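Local atomic coordinates of cytokinin riboside 5'-monophosphate phosphoribohydrolase (Streptomyces coelicolor, PDB entry 5ZI9), a protein that is a LOG-type protein of the SLOG clan, with a Rossmann-like α/β fold built round a parallel sheet. Residues T188-T192 and Q193-R197. Residues are numbered along the deposited sequence; the frame is centred on the assembly and turned at random.
Sequences TLVQT and QKVTR
Leu189 and Val190, in the last turn of helix 177-191, meet Gln193, Lys194 and Val195 in a local helix-end contact near the surface, where the chain turns toward strand 200-203 of the parallel sheet. Three backbone bonds tie the turn to the helix. Gln193 N donates to Val190 O at 3.1 Å, and Lys194 N makes a weak bond to Leu189 O. With the positive phi of Gln193 (68°), this pair identifies a Schellman motif closing the helix. Val195 N is a third donor, reaching Leu189 O at 3.1 Å with an N-H...O angle of 153°. Hydrophobic contacts accompany the motif: CG2 of Val190, placed beside its own backbone N, touches Val195 CG1 at 3.8 Å, and Leu189 CD2 lies equally close to Lys194 CB. Just before the reversal, Thr192 folds its hydroxyl back onto the helix, because chi1 of 58° sets OG1 between backbone N and carbonyl carbon; OG1 donates to Thr188 O at 2.7 Å. Thr192 N reaches the same oxygen from the opposite face of its plane, giving that carbonyl two donors. Phe198 and Leu232 pack on Val190, while Phe139 and Glu136 of a second subunit pack against Gln193 and Lys194.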
ATOM      1  N   THR B 188      26.662  15.801  -5.685  1.00 24.93           N
ATOM      2  CA  THR B 188      26.163  15.457  -7.023  1.00 25.81           C
ATOM      3  C   THR B 188      24.706  15.867  -7.141  1.00 25.78           C
ATOM      4  O   THR B 188      24.253  16.297  -8.208  1.00 27.44           O
ATOM      5  CB  THR B 188      26.500  14.016  -7.542  1.00 26.09           C
ATOM      6  OG1 THR B 188      25.361  13.153  -7.550  1.00 28.30           O
ATOM      7  CG2 THR B 188      27.604  13.439  -6.771  1.00 24.22           C
ATOM      8  N   LEU B 189      24.007  15.831  -6.024  1.00 26.09           N
ATOM      9  CA  LEU B 189      22.656  16.292  -5.981  1.00 28.00           C
ATOM     10  C   LEU B 189      22.610  17.756  -6.353  1.00 30.23           C
ATOM     11  O   LEU B 189      21.710  18.176  -7.069  1.00 32.43           O
ATOM     12  CB  LEU B 189      22.037  16.047  -4.602  1.00 29.38           C
ATOM     13  CG  LEU B 189      21.511  14.626  -4.340  1.00 29.30           C
ATOM     14  CD1 LEU B 189      21.193  14.431  -2.860  1.00 29.42           C
ATOM     15  CD2 LEU B 189      20.267  14.342  -5.163  1.00 30.84           C
ATOM     16  N   VAL B 190      23.588  18.535  -5.885  1.00 31.60           N
ATOM     17  CA  VAL B 190      23.620  19.969  -6.191  1.00 30.15           C
ATOM     18  C   VAL B 190      24.154  20.206  -7.604  1.00 29.76           C
ATOM     19  O   VAL B 190      23.573  21.010  -8.356  1.00 28.91           O
ATOM     20  CB  VAL B 190      24.365  20.743  -5.081  1.00 29.81           C
ATOM     21  CG1 VAL B 190      24.900  22.084  -5.556  1.00 30.29           C
ATOM     22  CG2 VAL B 190      23.414  20.959  -3.915  1.00 28.99           C
ATOM     23  N   GLN B 191      25.231  19.511  -7.966  1.00 27.85           N
ATOM     24  CA  GLN B 191      25.762  19.571  -9.327  1.00 27.93           C
ATOM     25  C   GLN B 191      24.735  19.229 -10.398  1.00 28.75           C
ATOM     26  O   GLN B 191      24.709  19.833 -11.437  1.00 29.50           O
ATOM     27  CB  GLN B 191      26.943  18.618  -9.499  1.00 26.98           C
ATOM     28  CG  GLN B 191      27.627  18.727 -10.866  1.00 26.63           C
ATOM     29  CD  GLN B 191      28.678  17.643 -11.098  1.00 26.80           C
ATOM     30  OE1 GLN B 191      28.397  16.443 -10.942  1.00 27.76           O
ATOM     31  NE2 GLN B 191      29.885  18.052 -11.466  1.00 22.82           N
ATOM     32  N   THR B 192      23.901  18.241 -10.165  1.00 30.57           N
ATOM     33  CA  THR B 192      22.927  17.853 -11.179  1.00 31.66           C
ATOM     34  C   THR B 192      21.642  18.652 -11.112  1.00 33.65           C
ATOM     35  O   THR B 192      20.739  18.450 -11.925  1.00 35.22           O
ATOM     36  CB  THR B 192      22.559  16.386 -11.009  1.00 30.95           C
ATOM     37  OG1 THR B 192      22.044  16.200  -9.690  1.00 28.71           O
ATOM     38  CG2 THR B 192      23.793  15.502 -11.271  1.00 30.40           C
ATOM     39  N   GLN B 193      21.552  19.524 -10.109  1.00 37.19           N
ATOM     40  CA  GLN B 193      20.431  20.435  -9.879  1.00 36.72           C
ATOM     41  C   GLN B 193      19.172  19.717  -9.486  1.00 36.42           C
ATOM     42  O   GLN B 193      18.110  20.242  -9.680  1.00 38.90           O
ATOM     43  CB  GLN B 193      20.210  21.356 -11.060  1.00 38.32           C
ATOM     44  CG  GLN B 193      21.514  21.928 -11.590  1.00 41.37           C
ATOM     45  CD  GLN B 193      21.313  23.164 -12.438  1.00 45.73           C
ATOM     46  OE1 GLN B 193      20.626  23.141 -13.467  1.00 47.63           O
ATOM     47  NE2 GLN B 193      21.924  24.257 -12.007  1.00 50.70           N
ATOM     48  N   LYS B 194      19.311  18.535  -8.880  1.00 37.98           N
ATOM     49  CA  LYS B 194      18.204  17.850  -8.204  1.00 37.36           C
ATOM     50  C   LYS B 194      17.885  18.522  -6.913  1.00 36.63           C
ATOM     51  O   LYS B 194      16.796  18.360  -6.381  1.00 38.39           O
ATOM     52  CB  LYS B 194      18.505  16.373  -7.901  1.00 37.42           C
ATOM     53  CG  LYS B 194      17.874  15.430  -8.913  1.00 39.39           C
ATOM     54  CD  LYS B 194      17.021  14.330  -8.297  1.00 40.01           C
ATOM     55  CE  LYS B 194      15.855  13.974  -9.213  1.00 40.77           C
ATOM     56  NZ  LYS B 194      14.587  14.731  -8.966  1.00 39.75           N
ATOM     57  N   VAL B 195      18.867  19.203  -6.358  1.00 38.59           N
ATOM     58  CA  VAL B 195      18.644  20.021  -5.189  1.00 40.71           C
ATOM     59  C   VAL B 195      19.207  21.431  -5.503  1.00 43.79           C
ATOM     60  O   VAL B 195      20.111  21.629  -6.337  1.00 40.42           O
ATOM     61  CB  VAL B 195      19.171  19.287  -3.930  1.00 37.70           C
ATOM     62  CG1 VAL B 195      19.800  20.213  -2.945  1.00 38.49           C
ATOM     63  CG2 VAL B 195      18.042  18.555  -3.240  1.00 40.23           C
ATOM     64  N   THR B 196      18.607  22.416  -4.872  1.00 46.41           N
ATOM     65  CA  THR B 196      18.961  23.785  -5.113  1.00 48.70           C
ATOM     66  C   THR B 196      19.051  24.523  -3.760  1.00 51.72           C
ATOM     67  O   THR B 196      18.401  24.116  -2.782  1.00 56.31           O
ATOM     68  CB  THR B 196      17.913  24.379  -6.083  1.00 47.60           C
ATOM     69  OG1 THR B 196      18.517  25.450  -6.796  1.00 49.40           O
ATOM     70  CG2 THR B 196      16.595  24.850  -5.371  1.00 45.10           C
ATOM     71  N   ARG B 197      19.871  25.579  -3.698  1.00 52.00           N
ATOM     72  CA  ARG B 197      20.013  26.427  -2.495  1.00 49.39           C
ATOM     73  C   ARG B 197      20.363  25.615  -1.261  1.00 41.35           C
ATOM     74  O   ARG B 197      19.717  25.711  -0.209  1.00 42.44           O
ATOM     75  CB  ARG B 197      18.739  27.239  -2.258  1.00 55.89           C
ATOM     76  CG  ARG B 197      18.540  28.351  -3.278  1.00 63.67           C
ATOM     77  CD  ARG B 197      17.147  28.362  -3.899  1.00 74.26           C
ATOM     78  NE  ARG B 197      16.513  29.686  -3.821  1.00 85.38           N
ATOM     79  CZ  ARG B 197      15.274  29.944  -3.373  1.00 89.64           C
ATOM     80  NH1 ARG B 197      14.442  28.973  -2.955  1.00 85.93           N
ATOM     81  NH2 ARG B 197      14.849  31.208  -3.358  1.00 87.06           N
TER